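Local structure of Alpha/beta hydrolase fold protein (4Y7D) at residues Cys27-Ala32 / Gly60-Val65; Leu50-Phe55 / Gly102-Ser107; Gly70-Pro75 / Gly214-Gly219. The protein is probably a hydrolase of the alpha/beta hydrolase fold, whose natural substrate is not established. All blocks are in the same frame, centred on the assembly; numbering follows the deposited sequence. Where two conformers were deposited one is given.

Interaction 1: residues Cys27-Ala32 / Gly60-Val65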
ATOM      1  N   CYS A  27       1.314 -15.307   0.767  1.00 20.30           N
ATOM      2  CA  CYS A  27       0.657 -14.381   1.660  1.00 21.76           C
ATOM      3  C   CYS A  27       0.972 -14.683   3.107  1.00 21.22           C
ATOM      4  O   CYS A  27       1.498 -15.739   3.428  1.00 21.36           O
ATOM      5  CB  CYS A  27      -0.847 -14.320   1.389  1.00 23.22           C
ATOM      6  SG  CYS A  27      -1.686 -15.834   1.739  1.00 25.46           S
ATOM      7  N   VAL A  28       0.645 -13.744   3.997  1.00 20.75           N
ATOM      8  CA  VAL A  28       0.707 -13.953   5.417  1.00 20.89           C
ATOM      9  C   VAL A  28      -0.698 -13.707   5.906  1.00 22.65           C
ATOM     10  O   VAL A  28      -1.328 -12.709   5.562  1.00 22.54           O
ATOM     11  CB  VAL A  28       1.714 -12.998   6.103  1.00 21.50           C
ATOM     12  CG1 VAL A  28       1.763 -13.201   7.601  1.00 22.81           C
ATOM     13  CG2 VAL A  28       3.104 -13.168   5.502  1.00 22.16           C
ATOM     14  N   ILE A  29      -1.122 -14.609   6.766  1.00 23.51           N
ATOM     15  CA  ILE A  29      -2.463 -14.673   7.300  1.00 26.19           C
ATOM     16  C   ILE A  29      -2.294 -14.330   8.787  1.00 25.73           C
ATOM     17  O   ILE A  29      -1.619 -15.057   9.505  1.00 25.20           O
ATOM     18  CB  ILE A  29      -2.992 -16.133   7.193  1.00 28.74           C
ATOM     19  CG1 ILE A  29      -3.113 -16.611   5.728  1.00 28.70           C
ATOM     20  CG2 ILE A  29      -4.296 -16.304   7.916  1.00 30.81           C
ATOM     21  CD1 ILE A  29      -4.143 -15.914   4.900  1.00 27.08           C
ATOM     22  N   VAL A  30      -2.880 -13.217   9.232  1.00 24.78           N
ATOM     23  CA  VAL A  30      -2.699 -12.788  10.596  1.00 25.50           C
ATOM     24  C   VAL A  30      -3.965 -12.156  11.177  1.00 25.08           C
ATOM     25  O   VAL A  30      -4.719 -11.509  10.469  1.00 22.65           O
ATOM     26  CB  VAL A  30      -1.524 -11.807  10.684  1.00 27.62           C
ATOM     27  CG1 VAL A  30      -1.776 -10.509   9.937  1.00 28.82           C
ATOM     28  CG2 VAL A  30      -1.210 -11.503  12.129  1.00 31.17           C
ATOM     29  N   GLY A  31      -4.150 -12.323  12.484  1.00 25.46           N
ATOM     30  CA  GLY A  31      -5.284 -11.718  13.183  1.00 26.14           C
ATOM     31  C   GLY A  31      -6.543 -12.582  13.148  1.00 25.33           C
ATOM     32  O   GLY A  31      -6.538 -13.737  12.694  1.00 24.94           O
ATOM     33  N   ALA A  32      -7.634 -12.005  13.630  1.00 24.58           N
ATOM     34  CA  ALA A  32      -8.915 -12.695  13.768  1.00 25.05           C
ATOM     35  C   ALA A  32      -9.965 -11.624  13.641  1.00 25.75           C
ATOM     36  O   ALA A  32      -9.743 -10.468  14.044  1.00 24.93           O
ATOM     37  CB  ALA A  32      -9.033 -13.349  15.143  1.00 26.37           C
ATOM     38  N   GLY A  60      -9.187  -5.838  15.749  1.00 25.49           N
ATOM     39  CA  GLY A  60     -10.040  -7.034  15.692  1.00 25.07           C
ATOM     40  C   GLY A  60     -10.512  -7.421  14.290  1.00 23.70           C
ATOM     41  O   GLY A  60     -11.644  -7.943  14.117  1.00 24.31           O
ATOM     42  N   LEU A  61      -9.673  -7.180  13.283  1.00 22.88           N
ATOM     43  CA  LEU A  61      -9.894  -7.719  11.943  1.00 22.72           C
ATOM     44  C   LEU A  61      -8.750  -8.683  11.597  1.00 22.25           C
ATOM     45  O   LEU A  61      -7.682  -8.673  12.255  1.00 21.43           O
ATOM     46  CB  LEU A  61      -9.999  -6.594  10.898  1.00 24.09           C
ATOM     47  CG  LEU A  61     -11.227  -5.663  11.072  1.00 25.51           C
ATOM     48  CD1 LEU A  61     -10.881  -4.489  11.965  1.00 27.44           C
ATOM     49  CD2 LEU A  61     -11.667  -5.126   9.714  1.00 26.85           C
ATOM     50  N   ARG A  62      -8.966  -9.545  10.586  1.00 21.64           N
ATOM     51  CA  ARG A  62      -7.925 -10.434  10.148  1.00 21.92           C
ATOM     52  C   ARG A  62      -7.417  -9.914   8.836  1.00 20.83           C
ATOM     53  O   ARG A  62      -8.186  -9.355   8.059  1.00 20.93           O
ATOM     54  CB  ARG A  62      -8.337 -11.920  10.097  1.00 23.84           C
ATOM     55  CG  ARG A  62      -9.022 -12.444   8.875  1.00 27.05           C
ATOM     56  CD  ARG A  62      -9.387 -13.942   9.093  1.00 29.76           C
ATOM     57  NE  ARG A  62     -10.213 -14.594   8.045  1.00 32.41           N
ATOM     58  CZ  ARG A  62      -9.727 -15.253   6.967  1.00 32.47           C
ATOM     59  NH1 ARG A  62      -8.425 -15.346   6.734  1.00 30.75           N
ATOM     60  NH2 ARG A  62     -10.560 -15.855   6.117  1.00 34.60           N
ATOM     61  N   ALA A  63      -6.114 -10.033   8.599  1.00 21.24           N
ATOM     62  CA  ALA A  63      -5.527  -9.548   7.345  1.00 20.11           C
ATOM     63  C   ALA A  63      -4.982 -10.688   6.488  1.00 21.22           C
ATOM     64  O   ALA A  63      -4.428 -11.671   7.013  1.00 22.34           O
ATOM     65  CB  ALA A  63      -4.440  -8.569   7.663  1.00 21.05           C
ATOM     66  N   ILE A  64      -5.154 -10.551   5.175  1.00 19.81           N
ATOM     67  CA  ILE A  64      -4.621 -11.427   4.188  1.00 20.04           C
ATOM     68  C   ILE A  64      -3.628 -10.543   3.429  1.00 19.05           C
ATOM     69  O   ILE A  64      -4.030  -9.711   2.650  1.00 18.89           O
ATOM     70  CB  ILE A  64      -5.744 -11.993   3.268  1.00 20.75           C
ATOM     71  CG1 ILE A  64      -6.755 -12.798   4.101  1.00 22.00           C
ATOM     72  CG2 ILE A  64      -5.160 -12.845   2.135  1.00 21.65           C
ATOM     73  CD1 ILE A  64      -8.111 -12.923   3.448  1.00 22.27           C
ATOM     74  N   VAL A  65      -2.339 -10.711   3.706  1.00 19.78           N
ATOM     75  CA  VAL A  65      -1.328  -9.758   3.205  1.00 19.47           C
ATOM     76  C   VAL A  65      -0.575 -10.457   2.089  1.00 19.36           C
ATOM     77  O   VAL A  65       0.145 -11.435   2.366  1.00 19.72           O
ATOM     78  CB  VAL A  65      -0.318  -9.442   4.324  1.00 21.79           C
ATOM     79  CG1 VAL A  65       0.797  -8.537   3.808  1.00 23.10           C
ATOM     80  CG2 VAL A  65      -1.014  -8.943   5.597  1.00 22.19           C
TER

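Interaction 2: residues Leu50-Phe55 / Gly102-Ser107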
ATOM      1  N   LEU A  50       2.408  -6.204   6.077  1.00 19.64           N
ATOM      2  CA  LEU A  50       2.157  -6.450   7.479  1.00 19.99           C
ATOM      3  C   LEU A  50       2.231  -5.175   8.303  1.00 19.91           C
ATOM      4  O   LEU A  50       1.502  -5.027   9.304  1.00 20.05           O
ATOM      5  CB  LEU A  50       3.178  -7.474   8.028  1.00 20.79           C
ATOM      6  CG  LEU A  50       2.913  -8.926   7.666  1.00 22.77           C
ATOM      7  CD1 LEU A  50       4.123  -9.827   7.922  1.00 25.03           C
ATOM      8  CD2 LEU A  50       1.716  -9.459   8.462  1.00 22.58           C
ATOM      9  N   ALA A  51       3.127  -4.280   7.934  1.00 19.78           N
ATOM     10  CA  ALA A  51       3.245  -2.998   8.616  1.00 19.99           C
ATOM     11  C   ALA A  51       1.976  -2.168   8.393  1.00 20.31           C
ATOM     12  O   ALA A  51       1.408  -1.604   9.340  1.00 18.80           O
ATOM     13  CB  ALA A  51       4.471  -2.234   8.113  1.00 20.78           C
HETATM   14  N   MSE A  52       1.484  -2.169   7.156  1.00 19.10           N
HETATM   15  CA  MSE A  52       0.186  -1.544   6.832  1.00 19.06           C
HETATM   16  C   MSE A  52      -0.974  -2.145   7.665  1.00 19.86           C
HETATM   17  O   MSE A  52      -1.893  -1.425   8.057  1.00 18.61           O
HETATM   18  CB  MSE A  52      -0.159  -1.719   5.366  1.00 18.98           C
HETATM   19  CG  MSE A  52       0.751  -0.951   4.401  1.00 19.75           C
HETATM   20 SE   MSE A  52       0.431  -1.574   2.533  0.65 20.64          SE
HETATM   21  CE  MSE A  52      -1.460  -1.212   2.391  1.00 18.91           C
ATOM     22  N   ALA A  53      -0.924  -3.464   7.890  1.00 19.64           N
ATOM     23  CA  ALA A  53      -2.017  -4.226   8.497  1.00 19.98           C
ATOM     24  C   ALA A  53      -2.031  -4.160  10.001  1.00 21.49           C
ATOM     25  O   ALA A  53      -3.042  -4.578  10.609  1.00 20.01           O
ATOM     26  CB  ALA A  53      -1.949  -5.681   8.096  1.00 21.05           C
ATOM     27  N   ARG A  54      -0.953  -3.717  10.655  1.00 20.96           N
ATOM     28  CA  ARG A  54      -0.973  -3.831  12.132  1.00 22.69           C
ATOM     29  C   ARG A  54      -2.174  -3.176  12.790  1.00 22.01           C
ATOM     30  O   ARG A  54      -2.729  -3.723  13.772  1.00 22.32           O
ATOM     31  CB  ARG A  54       0.289  -3.270  12.804  1.00 26.27           C
ATOM     32  CG  ARG A  54       1.521  -4.141  12.662  1.00 30.33           C
ATOM     33  CD  ARG A  54       2.637  -3.596  13.578  1.00 33.36           C
ATOM     34  NE  ARG A  54       3.782  -4.457  13.386  1.00 37.53           N
ATOM     35  CZ  ARG A  54       4.788  -4.229  12.526  1.00 37.98           C
ATOM     36  NH1 ARG A  54       4.877  -3.095  11.839  1.00 34.66           N
ATOM     37  NH2 ARG A  54       5.765  -5.133  12.436  1.00 40.68           N
ATOM     38  N   PHE A  55      -2.569  -2.001  12.324  1.00 21.03           N
ATOM     39  CA  PHE A  55      -3.706  -1.329  12.982  1.00 21.54           C
ATOM     40  C   PHE A  55      -5.008  -2.161  12.867  1.00 21.72           C
ATOM     41  O   PHE A  55      -5.869  -2.105  13.737  1.00 22.73           O
ATOM     42  CB  PHE A  55      -3.892   0.110  12.459  1.00 22.31           C
ATOM     43  CG  PHE A  55      -4.637   0.202  11.150  1.00 21.90           C
ATOM     44  CD1 PHE A  55      -3.984   0.001   9.926  1.00 21.78           C
ATOM     45  CD2 PHE A  55      -5.996   0.539  11.119  1.00 23.13           C
ATOM     46  CE1 PHE A  55      -4.666   0.108   8.728  1.00 20.97           C
ATOM     47  CE2 PHE A  55      -6.663   0.662   9.923  1.00 21.03           C
ATOM     48  CZ  PHE A  55      -5.992   0.449   8.712  1.00 21.80           C
ATOM     49  N   GLY A 102     -12.924  -7.175   2.948  1.00 19.13           N
ATOM     50  CA  GLY A 102     -12.530  -5.785   2.805  1.00 18.58           C
ATOM     51  C   GLY A 102     -11.218  -5.696   2.033  1.00 17.89           C
ATOM     52  O   GLY A 102     -10.493  -6.710   1.881  1.00 18.32           O
ATOM     53  N   VAL A 103     -10.914  -4.520   1.499  1.00 17.19           N
ATOM     54  CA  VAL A 103      -9.672  -4.313   0.803  1.00 17.65           C
ATOM     55  C   VAL A 103      -9.024  -2.999   1.297  1.00 17.71           C
ATOM     56  O   VAL A 103      -9.669  -1.951   1.337  1.00 17.28           O
ATOM     57  CB  VAL A 103      -9.873  -4.227  -0.716  1.00 18.25           C
ATOM     58  CG1 VAL A 103      -8.532  -3.950  -1.380  1.00 18.05           C
ATOM     59  CG2 VAL A 103     -10.498  -5.506  -1.234  1.00 19.10           C
ATOM     60  N   LEU A 104      -7.771  -3.086   1.690  1.00 17.12           N
ATOM     61  CA  LEU A 104      -6.922  -1.939   2.050  1.00 17.17           C
ATOM     62  C   LEU A 104      -5.766  -1.919   1.064  1.00 18.00           C
ATOM     63  O   LEU A 104      -4.953  -2.863   1.018  1.00 19.07           O
ATOM     64  CB  LEU A 104      -6.358  -2.058   3.445  1.00 18.35           C
ATOM     65  CG  LEU A 104      -5.327  -1.021   3.879  1.00 17.99           C
ATOM     66  CD1 LEU A 104      -6.012   0.327   3.998  1.00 19.05           C
ATOM     67  CD2 LEU A 104      -4.643  -1.376   5.160  1.00 18.92           C
ATOM     68  N   CYS A 105      -5.646  -0.811   0.349  1.00 16.67           N
ATOM     69  CA  CYS A 105      -4.526  -0.617  -0.567  1.00 16.84           C
ATOM     70  C   CYS A 105      -3.835   0.716  -0.346  1.00 17.05           C
ATOM     71  O   CYS A 105      -4.424   1.664   0.168  1.00 17.30           O
ATOM     72  CB  CYS A 105      -4.968  -0.751  -1.999  1.00 16.42           C
ATOM     73  SG  CYS A 105      -6.096   0.508  -2.658  1.00 18.34           S
ATOM     74  N   TRP A 106      -2.570   0.775  -0.770  1.00 16.85           N
ATOM     75  CA  TRP A 106      -1.813   2.026  -0.699  1.00 17.32           C
ATOM     76  C   TRP A 106      -0.970   2.110  -1.929  1.00 18.53           C
ATOM     77  O   TRP A 106      -0.482   1.090  -2.378  1.00 18.28           O
ATOM     78  CB  TRP A 106      -0.950   1.992   0.540  1.00 18.83           C
ATOM     79  CG  TRP A 106      -0.023   3.152   0.819  1.00 19.47           C
ATOM     80  CD1 TRP A 106      -0.187   4.463   0.484  1.00 20.95           C
ATOM     81  CD2 TRP A 106       1.143   3.092   1.602  1.00 22.58           C
ATOM     82  NE1 TRP A 106       0.824   5.230   1.010  1.00 20.60           N
ATOM     83  CE2 TRP A 106       1.662   4.404   1.700  1.00 22.32           C
ATOM     84  CE3 TRP A 106       1.804   2.048   2.273  1.00 23.92           C
ATOM     85  CZ2 TRP A 106       2.824   4.698   2.414  1.00 23.86           C
ATOM     86  CZ3 TRP A 106       2.943   2.341   3.012  1.00 24.10           C
ATOM     87  CH2 TRP A 106       3.458   3.652   3.059  1.00 24.80           C
ATOM     88  N   SER A 107      -0.863   3.322  -2.515  1.00 18.44           N
ATOM     89  CA  SER A 107       0.158   3.633  -3.524  1.00 19.28           C
ATOM     90  C   SER A 107       0.042   2.730  -4.766  1.00 19.72           C
ATOM     91  O   SER A 107      -1.056   2.629  -5.383  1.00 18.73           O
ATOM     92  CB  SER A 107       1.535   3.532  -2.823  1.00 20.89           C
ATOM     93  OG  SER A 107       2.532   4.286  -3.504  1.00 24.41           O
TER

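Interaction 3: residues Gly70-Pro75 / Gly214-Gly219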
ATOM      1  N   GLY A  70       5.804 -10.892  -8.819  1.00 21.93           N
ATOM      2  CA  GLY A  70       7.112 -10.327  -9.021  1.00 22.46           C
ATOM      3  C   GLY A  70       7.814  -9.901  -7.767  1.00 21.87           C
ATOM      4  O   GLY A  70       8.981  -9.498  -7.834  1.00 22.57           O
ATOM      5  N   TYR A  71       7.125  -9.948  -6.616  1.00 20.40           N
ATOM      6  CA  TYR A  71       7.697  -9.640  -5.361  1.00 20.87           C
ATOM      7  C   TYR A  71       7.852 -10.886  -4.501  1.00 22.02           C
ATOM      8  O   TYR A  71       6.918 -11.696  -4.330  1.00 21.28           O
ATOM      9  CB  TYR A  71       6.822  -8.660  -4.621  1.00 20.58           C
ATOM     10  CG  TYR A  71       6.752  -7.320  -5.305  1.00 20.93           C
ATOM     11  CD1 TYR A  71       7.775  -6.396  -5.140  1.00 21.36           C
ATOM     12  CD2 TYR A  71       5.665  -6.949  -6.130  1.00 19.81           C
ATOM     13  CE1 TYR A  71       7.700  -5.155  -5.709  1.00 20.70           C
ATOM     14  CE2 TYR A  71       5.592  -5.687  -6.732  1.00 19.65           C
ATOM     15  CZ  TYR A  71       6.608  -4.788  -6.490  1.00 20.24           C
ATOM     16  OH  TYR A  71       6.568  -3.527  -7.028  1.00 19.75           O
ATOM     17  N   PHE A  72       9.049 -11.020  -3.947  1.00 23.31           N
ATOM     18  CA  PHE A  72       9.412 -12.178  -3.147  0.60 23.74           C
ATOM     19  C   PHE A  72       8.977 -13.469  -3.831  1.00 24.03           C
ATOM     20  O   PHE A  72       9.387 -13.705  -4.949  1.00 24.08           O
ATOM     21  CB  PHE A  72       8.879 -12.047  -1.719  0.60 23.82           C
ATOM     22  CG  PHE A  72       9.541 -10.942  -0.911  0.60 24.89           C
ATOM     23  CD1 PHE A  72      10.901 -10.684  -1.032  0.60 26.21           C
ATOM     24  CD2 PHE A  72       8.812 -10.225   0.041  0.60 24.61           C
ATOM     25  CE1 PHE A  72      11.500  -9.667  -0.298  0.60 26.96           C
ATOM     26  CE2 PHE A  72       9.421  -9.242   0.820  0.60 25.81           C
ATOM     27  CZ  PHE A  72      10.774  -8.976   0.651  0.60 26.13           C
ATOM     28  N   GLY A  73       8.147 -14.301  -3.165  1.00 22.36           N
ATOM     29  CA  GLY A  73       7.859 -15.616  -3.730  1.00 23.23           C
ATOM     30  C   GLY A  73       6.726 -15.735  -4.737  1.00 22.52           C
ATOM     31  O   GLY A  73       6.510 -16.841  -5.272  1.00 23.22           O
ATOM     32  N   THR A  74       5.984 -14.659  -4.988  1.00 21.42           N
ATOM     33  CA  THR A  74       4.866 -14.753  -5.926  1.00 21.56           C
ATOM     34  C   THR A  74       5.407 -14.591  -7.332  1.00 22.84           C
ATOM     35  O   THR A  74       5.937 -13.534  -7.654  1.00 23.21           O
ATOM     36  CB  THR A  74       3.768 -13.757  -5.643  1.00 20.16           C
ATOM     37  OG1 THR A  74       3.289 -13.909  -4.288  1.00 19.19           O
ATOM     38  CG2 THR A  74       2.631 -13.908  -6.592  1.00 20.12           C
ATOM     39  N   PRO A  75       5.253 -15.603  -8.180  1.00 23.79           N
ATOM     40  CA  PRO A  75       5.799 -15.441  -9.510  1.00 24.29           C
ATOM     41  C   PRO A  75       5.073 -14.390 -10.323  1.00 23.38           C
ATOM     42  O   PRO A  75       3.883 -14.207 -10.206  1.00 21.92           O
ATOM     43  CB  PRO A  75       5.651 -16.828 -10.158  1.00 26.48           C
ATOM     44  CG  PRO A  75       4.691 -17.560  -9.331  1.00 26.36           C
ATOM     45  CD  PRO A  75       4.557 -16.880  -8.005  1.00 24.70           C
ATOM     46  N   GLY A 214      16.981  -6.801  -5.995  1.00 27.73           N
ATOM     47  CA  GLY A 214      16.920  -8.213  -5.612  1.00 28.92           C
ATOM     48  C   GLY A 214      15.529  -8.779  -5.807  1.00 28.73           C
ATOM     49  O   GLY A 214      14.986  -8.725  -6.922  1.00 27.33           O
ATOM     50  N   PRO A 215      14.929  -9.277  -4.737  1.00 27.30           N
ATOM     51  CA  PRO A 215      13.631  -9.985  -4.928  1.00 27.45           C
ATOM     52  C   PRO A 215      12.416  -9.108  -5.103  1.00 25.37           C
ATOM     53  O   PRO A 215      11.303  -9.620  -5.255  1.00 24.26           O
ATOM     54  CB  PRO A 215      13.497 -10.813  -3.653  1.00 27.84           C
ATOM     55  CG  PRO A 215      14.187  -9.967  -2.623  1.00 28.84           C
ATOM     56  CD  PRO A 215      15.371  -9.341  -3.332  1.00 29.94           C
ATOM     57  N   ARG A 216      12.615  -7.796  -5.055  1.00 24.67           N
ATOM     58  CA  ARG A 216      11.583  -6.865  -5.400  1.00 24.67           C
ATOM     59  C   ARG A 216      11.713  -6.310  -6.822  1.00 24.00           C
ATOM     60  O   ARG A 216      10.834  -5.605  -7.269  1.00 24.06           O
ATOM     61  CB  ARG A 216      11.513  -5.744  -4.384  1.00 24.78           C
ATOM     62  CG  ARG A 216      11.274  -6.174  -2.933  1.00 24.78           C
ATOM     63  CD  ARG A 216      11.094  -4.973  -2.041  1.00 25.62           C
ATOM     64  NE  ARG A 216      11.676  -5.102  -0.689  1.00 25.97           N
ATOM     65  CZ  ARG A 216      10.974  -5.317   0.413  1.00 26.10           C
ATOM     66  NH1 ARG A 216      11.577  -5.392   1.571  1.00 24.84           N
ATOM     67  NH2 ARG A 216       9.668  -5.492   0.355  1.00 26.57           N
ATOM     68  N   LYS A 217      12.772  -6.642  -7.544  1.00 25.24           N
ATOM     69  CA  LYS A 217      12.991  -6.036  -8.841  1.00 26.35           C
ATOM     70  C   LYS A 217      11.963  -6.381  -9.945  1.00 26.04           C
ATOM     71  O   LYS A 217      11.474  -5.492 -10.663  1.00 23.96           O
ATOM     72  CB  LYS A 217      14.401  -6.347  -9.329  1.00 28.59           C
ATOM     73  CG  LYS A 217      14.712  -5.730 -10.653  1.00 32.54           C
ATOM     74  CD  LYS A 217      16.175  -5.900 -11.015  1.00 35.18           C
ATOM     75  CE  LYS A 217      16.391  -5.845 -12.532  1.00 40.85           C
ATOM     76  NZ  LYS A 217      15.977  -4.568 -13.177  1.00 39.66           N
ATOM     77  N   ALA A 218      11.616  -7.666 -10.067  1.00 25.95           N
ATOM     78  CA  ALA A 218      10.696  -8.091 -11.130  1.00 24.71           C
ATOM     79  C   ALA A 218       9.370  -7.399 -11.042  1.00 22.74           C
ATOM     80  O   ALA A 218       8.821  -6.922 -12.042  1.00 22.29           O
ATOM     81  CB  ALA A 218      10.513  -9.607 -11.137  1.00 25.88           C
ATOM     82  N   GLY A 219       8.846  -7.352  -9.821  1.00 21.90           N
ATOM     83  CA  GLY A 219       7.535  -6.781  -9.589  1.00 21.07           C
ATOM     84  C   GLY A 219       7.548  -5.272  -9.721  1.00 21.72           C
ATOM     85  O   GLY A 219       6.587  -4.676 -10.214  1.00 20.77           O
TER
HETATM   86  O   HOH W   1      11.048 -11.269  -7.579  1.00 29.92           O
HETATM   87  O   HOH W   2      12.005 -12.976  -5.756  1.00 37.32           O

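Interaction 1: residues Cys27-Ala32 / Gly60-Val65
Strands 27-31 and 62-65 run antiparallel as sheet neighbours, their axes 4.7 Å apart and their directions 167° from each other. Val28 with Val65 and Val30 with Ala63 are the hydrogen-bonded pairs, and Ile29 with Ile64 between them is a non-hydrogen-bonded pair. The bond from Ala63 N to Val30 O is the shortest of the four at 2.8 Å, and it lies nearly along the C=O axis. Its return bond, Val30 N to Ala63 O, is 3.1 Å long and sits in the carbonyl plane. Beyond the last pair toward the N terminus of 27-31, Cys27 CA makes a CA-H...O contact with Val65 O.

On one face Ile29 and Ile64 lie side by side and point the same way. Ile29 CG1 sits beside its backbone N (chi1 -63°), and its CD1 reaches Ile64 CG1 at 4.1 Å. On the other face Val30 CG1 meets Ala63 CB at 4.0 Å. Leu50 of helix 46-58 packs on Val28 and Val30 there, and Ala53 of the same helix packs on Ala63. At the far end Arg62 CB rests against the backbone of Gly31 and Ala32, with Gly31 C 3.6 Å away. The backbone angles of Gly31 themselves call for glycine, and a CB there would also run into Leu61 O. Gly60, the C-prime residue of a Schellman motif, ends helix 46-58 just before the strand. Strand 62-66 also bonds to strand 35-39 on its other edge, in parallel. This switch from antiparallel to parallel pairing belongs to the N-terminal side of the alpha/beta hydrolase sheet.

Interaction 2: residues Leu50-Phe55 / Gly102-Ser107
Met52, a selenomethionine, lies against Trp106 with three atoms of its side chain. Its CG is 3.8 Å from Trp106 CE3. Its SE meets the six-membered ring at the edge and in plane, 5.3 Å from the centroid, a Met-aromatic contact. The chain then bends at chi3 (58°), which turns CE back toward the strand. There CE touches Trp106 CB at 3.7 Å and Leu104 CG at 4.1 Å. The methyl thus fills the angle between two residues that both point from the strand toward the helix.

This is helix-on-sheet packing in the alpha/beta hydrolase fold: helix 46-58 packs on the sheet here, with the axes of 50-55 and 102-106 10.0 Å apart at closest approach. Ser107 follows the strand at a sharp turn with positive phi (60°), and its OG is hydrogen-bonded to His278 NE2. A serine at such a turn, paired with a histidine, is consistent with the nucleophile elbow of this family.

Leu104 also meets Phe55, one helical turn on from Met52. The two side chains come from opposite directions, and Leu104 CD2 sits at the edge of the Phe55 ring, 3.9 Å from CE1. Phe55 CG lies between its backbone N and carbonyl carbon (chi1 81°), and the ring swings nearer the strand than its CB alone would. The same Leu104 CD2 is 4.0 Å from Met52 O, which accepts a hydrogen bond from Trp282 NE1.

Interaction 3: residues Gly70-Pro75 / Gly214-Gly219
This is a mixed backbone and aromatic contact between the loop after strand 62-66 and the 3-10 segment 215-216 that leads into helix 217-227. Phe72 N gives Pro215 O a hydrogen bond of 3.0 Å, tilted 33° from the carbonyl plane. A weak bond joins Gly219 N to Gly70 O. A water lies within hydrogen-bonding distance of both Gly70 O and Pro215 O.

Tyr71 CG lies beside its backbone N (chi1 -66°), which brings the ring alongside Gly219, whose CA sits over one face 3.8 Å from the ring centroid, a CH-pi contact. A CB on Gly219 would clash with Tyr71 CD2, and one on Gly70 with Gly219 CA. The loop itself folds as a type II' beta turn from Tyr71 to Thr74. Tyr71 OH is hydrogen-bonded to Asp223 OD2. With Tyr71 replaced by an alanine, Gly219 is likely to lose its covering ring face and Asp223 its hydroxyl partner.

In one of its two conformers, hence less surely, Phe72 meets Pro215 CG at its ring edge, 3.6 Å from Phe72 CE1, and sets CZ over one face of the Arg216 guanidinium. Arg216 NH1 forms a salt bridge with Asp47, and NH2 bonds to Gly44 O.

In the fold
From the N terminus, strand 16-20 leads into strand 23-31, where interaction 1 opens. It closes when the chain returns along 60-65, after passing through strand 35-39 and helix 46-58. Interaction 2 opens on that helix, inside this loop, and closes at 102-107, so the two cross. They touch directly, with Val65 CG1 against Leu50 N among the meeting points. The helix thus spans from the antiparallel edge region to strand 101-106 in the middle of the same sheet. Interaction 3 opens at 70-75, before interaction 2 closes, and ends at 214-219, so these cross too. It follows interaction 1 in series and touches neither contact. It ties the loop after strand 62-66 to helix 217-227, far along the chain.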